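Local coordinates for protein bromoperoxidase A1 (Streptomyces aureofaciens, PDB 1A8Q) that belongs to the alpha/beta hydrolase superfamily and works as a cofactor-free haloperoxidase that can brominate and may chlorinate in 7-chlorotetracycline biosynthesis, at residues N241-V246 and L269-K274. Sequence-based numbering, arbitrary orientation.
Sequences NAELKV and LEFLNK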
loop_
_atom_site.group_PDB
_atom_site.type_symbol
_atom_site.label_atom_id
_atom_site.label_comp_id
_atom_site.label_asym_id
_atom_site.label_seq_id
_atom_site.Cartn_x
_atom_site.Cartn_y
_atom_site.Cartn_z
ATOM N N ASN A 241 11.402 -1.721 17.599
ATOM C CA ASN A 241 10.171 -1.700 18.363
ATOM C C ASN A 241 8.867 -2.021 17.634
ATOM O O ASN A 241 7.792 -1.899 18.215
ATOM C CB ASN A 241 10.012 -0.320 19.054
ATOM C CG ASN A 241 11.150 -0.050 20.038
ATOM O OD1 ASN A 241 11.547 -0.959 20.759
ATOM N ND2 ASN A 241 11.700 1.142 19.985
ATOM N N ALA A 242 8.913 -2.552 16.429
ATOM C CA ALA A 242 7.695 -2.877 15.685
ATOM C C ALA A 242 6.859 -3.956 16.326
ATOM O O ALA A 242 7.383 -4.887 16.974
ATOM C CB ALA A 242 8.160 -3.347 14.295
ATOM N N GLU A 243 5.526 -3.899 16.181
ATOM C CA GLU A 243 4.625 -4.960 16.570
ATOM C C GLU A 243 4.140 -5.739 15.349
ATOM O O GLU A 243 3.903 -5.063 14.334
ATOM C CB GLU A 243 3.357 -4.423 17.282
ATOM C CG GLU A 243 3.593 -3.167 18.086
ATOM C CD GLU A 243 2.403 -2.430 18.660
ATOM O OE1 GLU A 243 1.209 -2.654 18.364
ATOM O OE2 GLU A 243 2.678 -1.494 19.458
ATOM N N LEU A 244 4.011 -7.048 15.413
ATOM C CA LEU A 244 3.500 -7.800 14.262
ATOM C C LEU A 244 2.176 -8.449 14.625
ATOM O O LEU A 244 2.018 -8.986 15.732
ATOM C CB LEU A 244 4.487 -8.898 13.849
ATOM C CG LEU A 244 4.013 -9.946 12.847
ATOM C CD1 LEU A 244 3.933 -9.327 11.435
ATOM C CD2 LEU A 244 4.997 -11.120 12.766
ATOM N N LYS A 245 1.147 -8.358 13.758
ATOM C CA LYS A 245 -0.093 -9.071 13.973
ATOM C C LYS A 245 -0.335 -9.930 12.733
ATOM O O LYS A 245 -0.515 -9.353 11.644
ATOM C CB LYS A 245 -1.292 -8.133 14.221
ATOM C CG LYS A 245 -1.242 -7.416 15.565
ATOM C CD LYS A 245 -2.500 -6.574 15.846
ATOM C CE LYS A 245 -2.473 -6.214 17.343
ATOM N NZ LYS A 245 -3.814 -5.757 17.798
ATOM N N VAL A 246 -0.268 -11.237 12.855
ATOM C CA VAL A 246 -0.538 -12.153 11.758
ATOM C C VAL A 246 -2.045 -12.405 11.682
ATOM O O VAL A 246 -2.666 -12.760 12.680
ATOM C CB VAL A 246 0.207 -13.479 11.901
ATOM C CG1 VAL A 246 -0.182 -14.480 10.812
ATOM C CG2 VAL A 246 1.696 -13.108 11.913
ATOM N N LEU A 269 -7.656 1.323 14.843
ATOM C CA LEU A 269 -8.128 2.311 15.789
ATOM C C LEU A 269 -7.437 2.127 17.160
ATOM O O LEU A 269 -7.094 3.168 17.738
ATOM C CB LEU A 269 -9.637 2.239 15.904
ATOM C CG LEU A 269 -10.454 2.906 14.773
ATOM C CD1 LEU A 269 -11.928 2.738 15.079
ATOM C CD2 LEU A 269 -10.088 4.375 14.644
ATOM N N GLU A 270 -7.161 0.897 17.519
ATOM C CA GLU A 270 -6.438 0.668 18.792
ATOM C C GLU A 270 -5.034 1.234 18.699
ATOM O O GLU A 270 -4.556 1.994 19.554
ATOM C CB GLU A 270 -6.413 -0.823 19.093
ATOM C CG GLU A 270 -5.606 -1.138 20.362
ATOM C CD GLU A 270 -5.607 -2.648 20.564
ATOM O OE1 GLU A 270 -6.584 -3.145 21.150
ATOM O OE2 GLU A 270 -4.662 -3.300 20.088
ATOM N N PHE A 271 -4.336 0.978 17.568
ATOM C CA PHE A 271 -3.007 1.484 17.342
ATOM C C PHE A 271 -2.942 2.987 17.267
ATOM O O PHE A 271 -1.955 3.594 17.670
ATOM C CB PHE A 271 -2.445 0.879 16.019
ATOM C CG PHE A 271 -1.002 1.226 15.779
ATOM C CD1 PHE A 271 -0.007 0.616 16.539
ATOM C CD2 PHE A 271 -0.660 2.239 14.891
ATOM C CE1 PHE A 271 1.313 1.005 16.324
ATOM C CE2 PHE A 271 0.656 2.574 14.638
ATOM C CZ PHE A 271 1.645 1.955 15.395
ATOM N N LEU A 272 -3.967 3.669 16.701
ATOM C CA LEU A 272 -3.927 5.107 16.551
ATOM C C LEU A 272 -3.909 5.848 17.891
ATOM O O LEU A 272 -3.487 6.994 17.930
ATOM C CB LEU A 272 -5.081 5.646 15.704
ATOM C CG LEU A 272 -4.973 5.246 14.218
ATOM C CD1 LEU A 272 -6.299 5.525 13.504
ATOM C CD2 LEU A 272 -3.819 5.975 13.566
ATOM N N ASN A 273 -4.320 5.192 18.961
ATOM C CA ASN A 273 -4.245 5.803 20.286
ATOM C C ASN A 273 -2.846 5.664 20.872
ATOM O O ASN A 273 -2.697 5.780 22.104
ATOM C CB ASN A 273 -5.193 5.057 21.239
ATOM C CG ASN A 273 -6.619 5.465 20.986
ATOM O OD1 ASN A 273 -7.295 5.888 21.915
ATOM N ND2 ASN A 273 -7.078 5.379 19.747
ATOM N N LYS A 274 -1.811 5.347 20.128
ATOM C CA LYS A 274 -0.435 5.214 20.566
ATOM C C LYS A 274 0.400 6.389 20.047
ATOM O O LYS A 274 1.297 6.862 20.784
ATOM C CB LYS A 274 0.129 3.903 20.030
ATOM C CG LYS A 274 1.099 3.119 20.882
ATOM C CD LYS A 274 1.178 1.664 20.417
ATOM C CE LYS A 274 -0.061 0.899 20.878
ATOM N NZ LYS A 274 0.271 -0.496 21.281
ATOM O OXT LYS A 274 -0.039 7.053 19.066
HETATM O O HOH W 1 -1.515 -1.808 18.670
HETATM O O HOH W 2 -3.613 -2.621 17.275
#
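Glu270 reaches out from helix 260-272 to meet Lys245 on strand 243-247, the two long chains crossing at about a right angle. Lys245 NZ and Glu270 OE2 form a salt bridge whose hydrogen bond is weak, at 3.5 Å, and a water reinforces it by accepting from NZ and donating to the same OE2 at 3.1 Å. A lysine suits this place because its extended chain carries NZ to the helix, where its main partner is Asp267, about one turn before Glu270. Phe271, apolar and buried, has CG anti to the backbone N (chi1 -173°) and packs its ring against Leu216, Ser114 and Val116. Glu243 OE1 comes up to the ring's edge, 3.9 Å from CD1, with the carboxylate nearly perpendicular to the ring; the edge hydrogens, slightly positive, tolerate an acidic oxygen there. This is the C-terminal helix of the alpha/beta hydrolase fold packing on the sheet, at its outermost strand on this side; alternate residues Glu243 and Lys245 direct their side chains at the helix. At the chain's C-terminus the exposed Lys274, long enough to span the gap and bent at chi3 and chi4, meets Glu243 from the opposite direction. Its NZ forms a salt bridge with Glu243 OE2 at 3.2 Å, on the syn side and 17° out of the carboxylate plane, while a second water, 2.9 Å from Glu243 OE1, accepts weakly from NZ. Lys274 OXT pairs with Arg113.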